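Local coordinates for Card1 endonuclease domain-containing protein (Vibrio cholerae, PDB 1XMX) that is of unestablished function but carries a Card1-like endonuclease domain of the PDDEXK clan and therefore probably binds nucleic acid, at residues I31-D36 against V41-L46; R16-L21 against D48-R53; V89-S94 against L102-V107. One frame throughout, in Å; residues are numbered along the deposited sequence.

Contact 1. Residues I31-D36 against V41-L46; sequences IIFIGD and VIYQRL
Phe33, in the middle of its strand, faces the helix and meets two of its side chains, Leu46 and Tyr43, which lie one helical turn apart. No hydrogen bond crosses between the segments. The contact is wholly apolar.

The first kind of interaction is CH-pi. Methyl CD1 of Leu46 sits over one face of the Phe33 ring, 3.9 Å from its centroid and 21° off the ring normal, displaced toward the rim so that its closest ring atom is Phe33 CE1 at 3.6 Å. Leu46 CB adds a second touch, 3.9 Å from Phe33 CZ. The opposite face of the same ring is covered from within its own strand by Ile31, whose CG1 stands 4.1 Å above the plane. The phenyl is thus held between two branched aliphatic chains, a place that suits a flat apolar side chain.

The second kind is plain apolar contact between two rings. Tyr43 CD1 lies 3.7 Å from Phe33 CD2, and that atom of Phe33 falls at the edge of the tyrosine ring, in its plane. With CG anti to the backbone N (chi1 167°), the tyrosine swings from the helix toward the sheet. Its ring also meets Phe59, and its hydroxyl makes a weak hydrogen bond to Thr57 O, a division that suits tyrosine, with its ring packed on apolar neighbours and its hydroxyl at a backbone carbonyl.

Strand and helix belong to the beta-alpha-beta unit of strand 30-35, helix 40-52 and strand 56-61. Strand 30-35 runs between strands 4-9 and 56-61, while Leu17 and Val18 of helix 15-22 pack against Phe33 and Leu46, respectively.

Contact 2. Residues R16-L21 against D48-R53; sequences RLVTPL and DVLNKR
Val18 and Leu50 mark the closest backbone approach of two nearly parallel helical segments, their CA atoms 7.2 Å apart and their axes inclined by 7° at a separation of 10.8 Å.

That spacing is bridged by branched aliphatic side chains. Leu50 contributes most, pointing both methyls at the neighbouring helix: CD2 lies 3.8 Å from Leu21 CB, and CD1 is 4.0 Å from Leu21 CD1. These two leucines cross at about a right angle, whereas Val18 and Leu50 slide past each other in opposite directions. In Val18, CG1 stands anti to the backbone N (chi1 167°), which brings this methyl to 4.0 Å from both Leu50 CD2 and Val49 CG1. Val49 also packs against helix 144-150, so its two-branched side chain serves a junction of three helices.

The helix holding Val18 is weakly bonded and kinked at Pro20 and Leu21: the proline nitrogen has no hydrogen to donate, and Leu21 N makes only a weak bond, to Val18 O. At the end of the other helix, Arg53 folds back along its own chain; NH1 donates to Val49 O over 3.2 Å, and NH2 forms a salt bridge with Asp146.

Without a hydrogen bond or charge pair between the segments, cohesion here comes from burying methyl groups and from dispersion. Such contacts have little directionality, which is consistent with their forming against a kinked helix.

Contact 3. Residues V89-S94 against L102-V107; sequences VKFNAS and LSAYEV
Phe91 reaches from its strand to the helix and presses the far end of its ring against Ala104 and the backbone of Tyr105. This is the tight part of the contact. Phe91 CZ lies 3.7 Å from Ala104 CB, and the neighbouring ring atom CE2 is equally near Tyr105 N. With chi1 at 176°, CG stands anti to the backbone N and the ring extends toward the helix, where the small side chain of Ala104 allows the phenyl to come right up to the main chain. Ala93 CA lies over one face of the ring, 4.1 Å above the plane and offset toward the rim, and Phe108 meets the phenyl edge-to-face.

Strand 88-92 and helix 98-110 are the first two elements of a beta-alpha-beta unit completed by strand 115-118, part of a mainly parallel sheet. Where the strand gives way to loop, Asn92 forms an Asx turn: its OD1 accepts the backbone N of Ser94 over 2.8 Å, with the donor in the carbonyl plane, and also Ser94 OG at 2.6 Å. Two donors on one amide oxygen fix the side chain, while Asn92 ND2 is used on Arg16 O of helix 15-22. Asparagine suits this place because its amide can accept and donate at once.

Looser packing marks the partly exposed side, where the Tyr105 side chain reaches Phe91 CE2 through its CB at 4.2 Å and also touches Ile115. Glu106, on the exposed face of the helix, forms a salt bridge with Lys72 of helix 68-85.

In the fold
All three contacts are apolar, and none has a hydrogen bond between its own segments. All four touching residues of contact 2 are buried, whereas contacts 1 and 3 each have two buried residues and a partly exposed tyrosine at the margin. Contacts 1 and 2 share helix 40-52 and touch directly, Phe33 on Leu50 and Ile31 on Leu21. In chain order contact 1 lies within the loop that contact 2 closes. Contacts 1 and 3 each set a phenylalanine of the same sheet against the following helix, one with a leucine methyl over its face and the other against alanine and backbone, yet they do not touch. Contact 2 joins helix to helix through aliphatic groups alone, but meets contact 3 through polar groups as well as packing.

Contact 1. Residues I31-D36 against V41-L46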
loop_
_atom_site.group_PDB
_atom_site.type_symbol
_atom_site.label_atom_id
_atom_site.label_comp_id
_atom_site.label_asym_id
_atom_site.label_seq_id
_atom_site.Cartn_x
_atom_site.Cartn_y
_atom_site.Cartn_z
ATOM N N ILE A 31 20.357 7.947 12.955
ATOM C CA ILE A 31 19.365 8.963 13.273
ATOM C C ILE A 31 18.998 8.871 14.723
ATOM O O ILE A 31 18.853 7.777 15.291
ATOM C CB ILE A 31 18.083 8.849 12.375
ATOM C CG1 ILE A 31 17.007 9.891 12.776
ATOM C CG2 ILE A 31 17.528 7.368 12.365
ATOM C CD1 ILE A 31 15.916 10.173 11.702
ATOM N N ILE A 32 18.776 10.038 15.310
ATOM C CA ILE A 32 18.239 10.122 16.664
ATOM C C ILE A 32 16.869 10.676 16.525
ATOM O O ILE A 32 16.671 11.776 15.951
ATOM C CB ILE A 32 19.104 11.086 17.552
ATOM C CG1 ILE A 32 20.512 10.513 17.651
ATOM C CG2 ILE A 32 18.470 11.384 18.946
ATOM C CD1 ILE A 32 21.518 11.433 18.209
ATOM N N PHE A 33 15.911 9.892 17.023
ATOM C CA PHE A 33 14.514 10.313 16.993
ATOM C C PHE A 33 14.263 10.995 18.327
ATOM O O PHE A 33 14.717 10.520 19.341
ATOM C CB PHE A 33 13.602 9.102 16.860
ATOM C CG PHE A 33 13.713 8.389 15.552
ATOM C CD1 PHE A 33 13.105 8.905 14.412
ATOM C CD2 PHE A 33 14.366 7.181 15.472
ATOM C CE1 PHE A 33 13.173 8.215 13.191
ATOM C CE2 PHE A 33 14.446 6.498 14.253
ATOM C CZ PHE A 33 13.842 7.011 13.129
ATOM N N ILE A 34 13.554 12.108 18.301
ATOM C CA ILE A 34 13.126 12.816 19.499
ATOM C C ILE A 34 11.625 12.508 19.677
ATOM O O ILE A 34 10.890 12.529 18.710
ATOM C CB ILE A 34 13.323 14.333 19.314
ATOM C CG1 ILE A 34 14.804 14.684 19.418
ATOM C CG2 ILE A 34 12.513 15.167 20.357
ATOM C CD1 ILE A 34 15.154 15.974 18.715
ATOM N N GLY A 35 11.178 12.151 20.886
ATOM C CA GLY A 35 9.768 11.809 21.098
ATOM C C GLY A 35 9.481 11.816 22.597
ATOM O O GLY A 35 10.407 11.911 23.411
ATOM N N ASP A 36 8.209 11.693 22.976
ATOM C CA ASP A 36 7.882 11.510 24.376
ATOM C C ASP A 36 7.772 10.038 24.746
ATOM O O ASP A 36 7.813 9.172 23.862
ATOM C CB ASP A 36 6.642 12.312 24.753
ATOM C CG ASP A 36 5.361 11.741 24.178
ATOM O OD1 ASP A 36 5.233 10.533 23.972
ATOM O OD2 ASP A 36 4.432 12.509 23.959
ATOM N N VAL A 41 7.008 2.969 21.367
ATOM C CA VAL A 41 6.599 1.868 20.466
ATOM C C VAL A 41 6.802 2.252 18.967
ATOM O O VAL A 41 7.302 1.452 18.183
ATOM C CB VAL A 41 5.169 1.369 20.794
ATOM C CG1 VAL A 41 4.153 2.539 20.602
ATOM C CG2 VAL A 41 4.834 0.095 19.953
ATOM N N ILE A 42 6.445 3.498 18.600
ATOM C CA ILE A 42 6.697 4.023 17.277
ATOM C C ILE A 42 8.197 3.958 17.016
ATOM O O ILE A 42 8.639 3.434 15.977
ATOM C CB ILE A 42 6.180 5.496 17.094
ATOM C CG1 ILE A 42 4.667 5.596 17.402
ATOM C CG2 ILE A 42 6.405 5.957 15.677
ATOM C CD1 ILE A 42 4.168 7.050 17.574
ATOM N N TYR A 43 8.998 4.451 17.953
ATOM C CA TYR A 43 10.441 4.279 17.875
ATOM C C TYR A 43 10.941 2.839 17.566
ATOM O O TYR A 43 11.830 2.656 16.721
ATOM C CB TYR A 43 11.134 4.825 19.112
ATOM C CG TYR A 43 12.598 4.403 19.225
ATOM C CD1 TYR A 43 13.584 4.949 18.381
ATOM C CD2 TYR A 43 12.999 3.450 20.163
ATOM C CE1 TYR A 43 14.969 4.550 18.490
ATOM C CE2 TYR A 43 14.332 3.076 20.299
ATOM C CZ TYR A 43 15.320 3.617 19.438
ATOM O OH TYR A 43 16.678 3.247 19.594
ATOM N N GLN A 44 10.442 1.867 18.312
ATOM C CA GLN A 44 10.785 0.474 18.149
ATOM C C GLN A 44 10.442 -0.010 16.718
ATOM O O GLN A 44 11.260 -0.682 16.073
ATOM C CB GLN A 44 10.101 -0.379 19.221
ATOM C CG GLN A 44 10.607 -0.069 20.649
ATOM C CD GLN A 44 9.758 -0.753 21.745
ATOM O OE1 GLN A 44 8.738 -1.383 21.469
ATOM N NE2 GLN A 44 10.188 -0.614 22.984
ATOM N N ARG A 45 9.277 0.396 16.217
ATOM C CA ARG A 45 8.864 0.056 14.836
ATOM C C ARG A 45 9.750 0.714 13.765
ATOM O O ARG A 45 10.138 0.063 12.739
ATOM C CB ARG A 45 7.433 0.473 14.609
ATOM C CG ARG A 45 6.435 -0.351 15.353
ATOM C CD ARG A 45 5.112 0.361 15.256
ATOM N NE ARG A 45 4.103 -0.131 16.173
ATOM C CZ ARG A 45 3.041 0.585 16.567
ATOM N NH1 ARG A 45 2.871 1.830 16.128
ATOM N NH2 ARG A 45 2.150 0.056 17.423
ATOM N N LEU A 46 9.996 2.012 13.933
ATOM C CA LEU A 46 10.930 2.733 13.064
ATOM C C LEU A 46 12.293 2.046 13.018
ATOM O O LEU A 46 12.933 1.944 11.950
ATOM C CB LEU A 46 11.144 4.171 13.571
ATOM C CG LEU A 46 9.932 5.061 13.379
ATOM C CD1 LEU A 46 10.119 6.418 13.968
ATOM C CD2 LEU A 46 9.628 5.219 11.851
#

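Contact 2. Residues R16-L21 against D48-R53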
loop_
_atom_site.group_PDB
_atom_site.type_symbol
_atom_site.label_atom_id
_atom_site.label_comp_id
_atom_site.label_asym_id
_atom_site.label_seq_id
_atom_site.Cartn_x
_atom_site.Cartn_y
_atom_site.Cartn_z
ATOM N N ARG A 16 8.362 9.881 6.505
ATOM C CA ARG A 16 9.297 10.783 5.859
ATOM C C ARG A 16 10.576 10.974 6.710
ATOM O O ARG A 16 11.497 11.632 6.266
ATOM C CB ARG A 16 8.606 12.133 5.547
ATOM C CG ARG A 16 7.672 12.062 4.337
ATOM C CD ARG A 16 6.909 13.356 4.275
ATOM N NE ARG A 16 6.043 13.502 5.450
ATOM C CZ ARG A 16 5.758 14.659 6.017
ATOM N NH1 ARG A 16 6.270 15.778 5.518
ATOM N NH2 ARG A 16 4.993 14.687 7.094
ATOM N N LEU A 17 10.633 10.381 7.900
ATOM C CA LEU A 17 11.902 10.276 8.683
ATOM C C LEU A 17 12.720 9.066 8.279
ATOM O O LEU A 17 13.920 9.015 8.525
ATOM C CB LEU A 17 11.614 10.185 10.173
ATOM C CG LEU A 17 10.861 11.346 10.794
ATOM C CD1 LEU A 17 10.684 11.135 12.319
ATOM C CD2 LEU A 17 11.564 12.697 10.483
ATOM N N VAL A 18 12.076 8.102 7.617
ATOM C CA VAL A 18 12.753 6.902 7.200
ATOM C C VAL A 18 13.216 7.012 5.737
ATOM O O VAL A 18 14.332 6.595 5.402
ATOM C CB VAL A 18 11.746 5.685 7.311
ATOM C CG1 VAL A 18 12.244 4.455 6.620
ATOM C CG2 VAL A 18 11.496 5.356 8.743
ATOM N N THR A 19 12.357 7.534 4.845
ATOM C CA THR A 19 12.703 7.496 3.416
ATOM C C THR A 19 14.012 8.241 2.990
ATOM O O THR A 19 14.697 7.777 2.099
ATOM C CB THR A 19 11.500 7.843 2.532
ATOM O OG1 THR A 19 11.036 9.158 2.828
ATOM C CG2 THR A 19 10.333 6.858 2.783
ATOM N N PRO A 20 14.318 9.427 3.575
ATOM C CA PRO A 20 15.631 9.996 3.365
ATOM C C PRO A 20 16.815 9.067 3.700
ATOM O O PRO A 20 17.846 9.102 2.989
ATOM C CB PRO A 20 15.631 11.215 4.300
ATOM C CG PRO A 20 14.120 11.610 4.364
ATOM C CD PRO A 20 13.447 10.313 4.399
ATOM N N LEU A 21 16.695 8.254 4.740
ATOM C CA LEU A 21 17.797 7.321 5.081
ATOM C C LEU A 21 17.883 6.115 4.172
ATOM O O LEU A 21 18.893 5.441 4.154
ATOM C CB LEU A 21 17.658 6.864 6.551
ATOM C CG LEU A 21 17.830 8.013 7.602
ATOM C CD1 LEU A 21 17.234 7.596 8.894
ATOM C CD2 LEU A 21 19.319 8.438 7.793
ATOM N N ASP A 48 12.940 -1.184 13.727
ATOM C CA ASP A 48 12.867 -2.490 12.988
ATOM C C ASP A 48 13.129 -2.322 11.477
ATOM O O ASP A 48 13.887 -3.062 10.851
ATOM C CB ASP A 48 11.504 -3.152 13.166
ATOM C CG ASP A 48 11.261 -3.587 14.584
ATOM O OD1 ASP A 48 12.259 -3.642 15.350
ATOM O OD2 ASP A 48 10.071 -3.866 14.943
ATOM N N VAL A 49 12.503 -1.323 10.892
ATOM C CA VAL A 49 12.699 -1.056 9.482
ATOM C C VAL A 49 14.160 -0.568 9.210
ATOM O O VAL A 49 14.867 -1.067 8.292
ATOM C CB VAL A 49 11.700 0.007 9.059
ATOM C CG1 VAL A 49 12.057 0.595 7.685
ATOM C CG2 VAL A 49 10.259 -0.537 9.167
ATOM N N LEU A 50 14.629 0.405 9.985
ATOM C CA LEU A 50 15.976 1.001 9.656
ATOM C C LEU A 50 17.060 0.053 10.036
ATOM O O LEU A 50 17.998 -0.107 9.267
ATOM C CB LEU A 50 16.230 2.365 10.319
ATOM C CG LEU A 50 15.364 3.472 9.667
ATOM C CD1 LEU A 50 15.167 4.655 10.657
ATOM C CD2 LEU A 50 15.868 3.964 8.302
ATOM N N ASN A 51 16.949 -0.570 11.213
ATOM C CA ASN A 51 18.000 -1.507 11.664
ATOM C C ASN A 51 18.260 -2.658 10.686
ATOM O O ASN A 51 19.433 -3.077 10.549
ATOM C CB ASN A 51 17.746 -2.087 13.067
ATOM C CG ASN A 51 17.921 -1.056 14.195
ATOM O OD1 ASN A 51 17.579 -1.347 15.368
ATOM N ND2 ASN A 51 18.438 0.142 13.863
ATOM N N LYS A 52 17.185 -3.154 10.038
ATOM C CA LYS A 52 17.236 -4.129 8.913
ATOM C C LYS A 52 18.296 -3.730 7.891
ATOM O O LYS A 52 18.965 -4.587 7.337
ATOM C CB LYS A 52 15.929 -4.186 8.096
ATOM C CG LYS A 52 14.805 -5.148 8.514
ATOM C CD LYS A 52 13.784 -5.219 7.335
ATOM C CE LYS A 52 12.306 -5.385 7.755
ATOM N NZ LYS A 52 11.689 -6.716 7.283
ATOM N N ARG A 53 18.388 -2.426 7.623
ATOM C CA ARG A 53 19.353 -1.873 6.673
ATOM C C ARG A 53 20.621 -1.428 7.310
ATOM O O ARG A 53 21.399 -0.720 6.669
ATOM C CB ARG A 53 18.795 -0.667 5.973
ATOM C CG ARG A 53 17.796 -1.013 4.928
ATOM C CD ARG A 53 16.410 -1.043 5.429
ATOM N NE ARG A 53 15.551 -1.044 4.264
ATOM C CZ ARG A 53 14.264 -1.357 4.282
ATOM N NH1 ARG A 53 13.694 -1.702 5.427
ATOM N NH2 ARG A 53 13.559 -1.344 3.157
#

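Contact 3. Residues V89-S94 against L102-V107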
loop_
_atom_site.group_PDB
_atom_site.type_symbol
_atom_site.label_atom_id
_atom_site.label_comp_id
_atom_site.label_asym_id
_atom_site.label_seq_id
_atom_site.Cartn_x
_atom_site.Cartn_y
_atom_site.Cartn_z
ATOM N N VAL A 89 25.255 17.124 12.124
ATOM C CA VAL A 89 23.827 16.985 12.261
ATOM C C VAL A 89 23.046 17.541 11.073
ATOM O O VAL A 89 23.365 18.600 10.533
ATOM C CB VAL A 89 23.296 17.605 13.575
ATOM C CG1 VAL A 89 21.768 17.465 13.682
ATOM C CG2 VAL A 89 23.953 16.907 14.737
ATOM N N LYS A 90 22.031 16.798 10.666
ATOM C CA LYS A 90 21.062 17.302 9.723
ATOM C C LYS A 90 19.698 17.061 10.335
ATOM O O LYS A 90 19.367 15.938 10.778
ATOM C CB LYS A 90 21.169 16.606 8.350
ATOM C CG LYS A 90 22.427 16.907 7.612
ATOM C CD LYS A 90 22.186 16.703 6.106
ATOM C CE LYS A 90 23.475 16.299 5.414
ATOM N NZ LYS A 90 23.590 16.394 3.883
ATOM N N PHE A 91 18.908 18.117 10.346
ATOM C CA PHE A 91 17.632 18.080 11.009
ATOM C C PHE A 91 16.564 17.844 9.913
ATOM O O PHE A 91 16.395 18.648 8.977
ATOM C CB PHE A 91 17.371 19.363 11.807
ATOM C CG PHE A 91 15.962 19.426 12.456
ATOM C CD1 PHE A 91 15.371 18.285 13.034
ATOM C CD2 PHE A 91 15.263 20.637 12.509
ATOM C CE1 PHE A 91 14.073 18.370 13.632
ATOM C CE2 PHE A 91 14.022 20.733 13.090
ATOM C CZ PHE A 91 13.415 19.597 13.673
ATOM N N ASN A 92 15.914 16.706 10.031
ATOM C CA ASN A 92 14.778 16.381 9.218
ATOM C C ASN A 92 13.512 16.914 9.932
ATOM O O ASN A 92 13.067 16.360 10.943
ATOM C CB ASN A 92 14.673 14.873 9.050
ATOM C CG ASN A 92 13.496 14.453 8.133
ATOM O OD1 ASN A 92 12.499 15.212 7.973
ATOM N ND2 ASN A 92 13.584 13.233 7.562
ATOM N N ALA A 93 12.992 18.010 9.420
ATOM C CA ALA A 93 11.852 18.688 9.977
ATOM C C ALA A 93 10.544 18.254 9.311
ATOM O O ALA A 93 9.569 19.009 9.341
ATOM C CB ALA A 93 12.033 20.223 9.764
ATOM N N SER A 94 10.520 17.073 8.705
ATOM C CA SER A 94 9.329 16.595 7.997
ATOM C C SER A 94 8.133 16.267 8.947
ATOM O O SER A 94 6.956 16.316 8.530
ATOM C CB SER A 94 9.666 15.332 7.171
ATOM O OG SER A 94 10.685 15.603 6.222
ATOM N N LEU A 102 9.063 23.391 16.092
ATOM C CA LEU A 102 9.619 24.718 16.107
ATOM C C LEU A 102 10.589 24.952 17.270
ATOM O O LEU A 102 11.462 25.792 17.158
ATOM C CB LEU A 102 8.527 25.784 16.106
ATOM C CG LEU A 102 7.663 25.733 14.852
ATOM C CD1 LEU A 102 6.683 26.857 14.901
ATOM C CD2 LEU A 102 8.568 25.860 13.655
ATOM N N SER A 103 10.458 24.200 18.357
ATOM C CA SER A 103 11.436 24.281 19.435
ATOM C C SER A 103 12.755 23.681 18.947
ATOM O O SER A 103 13.786 24.297 19.109
ATOM C CB SER A 103 10.972 23.501 20.664
ATOM O OG SER A 103 9.743 24.008 21.138
ATOM N N ALA A 104 12.702 22.474 18.367
ATOM C CA ALA A 104 13.877 21.847 17.780
ATOM C C ALA A 104 14.482 22.704 16.679
ATOM O O ALA A 104 15.698 22.792 16.597
ATOM C CB ALA A 104 13.548 20.481 17.237
ATOM N N TYR A 105 13.644 23.281 15.806
ATOM C CA TYR A 105 14.152 24.184 14.748
ATOM C C TYR A 105 15.033 25.337 15.307
ATOM O O TYR A 105 16.152 25.644 14.750
ATOM C CB TYR A 105 13.007 24.764 13.897
ATOM C CG TYR A 105 13.488 25.606 12.700
ATOM C CD1 TYR A 105 13.805 26.963 12.823
ATOM C CD2 TYR A 105 13.653 25.026 11.453
ATOM C CE1 TYR A 105 14.278 27.724 11.704
ATOM C CE2 TYR A 105 14.103 25.774 10.360
ATOM C CZ TYR A 105 14.411 27.109 10.491
ATOM O OH TYR A 105 14.865 27.795 9.341
ATOM N N GLU A 106 14.543 25.980 16.378
ATOM C CA GLU A 106 15.280 27.124 16.973
ATOM C C GLU A 106 16.663 26.648 17.441
ATOM O O GLU A 106 17.677 27.277 17.164
ATOM C CB GLU A 106 14.524 27.762 18.145
ATOM C CG GLU A 106 15.220 29.021 18.721
ATOM C CD GLU A 106 14.699 29.449 20.116
ATOM O OE1 GLU A 106 14.656 28.579 21.024
ATOM O OE2 GLU A 106 14.350 30.653 20.331
ATOM N N VAL A 107 16.683 25.539 18.172
ATOM C CA VAL A 107 17.924 25.021 18.718
ATOM C C VAL A 107 18.899 24.659 17.579
ATOM O O VAL A 107 20.039 25.129 17.528
ATOM C CB VAL A 107 17.692 23.781 19.641
ATOM C CG1 VAL A 107 19.026 23.252 20.119
ATOM C CG2 VAL A 107 16.791 24.154 20.834
#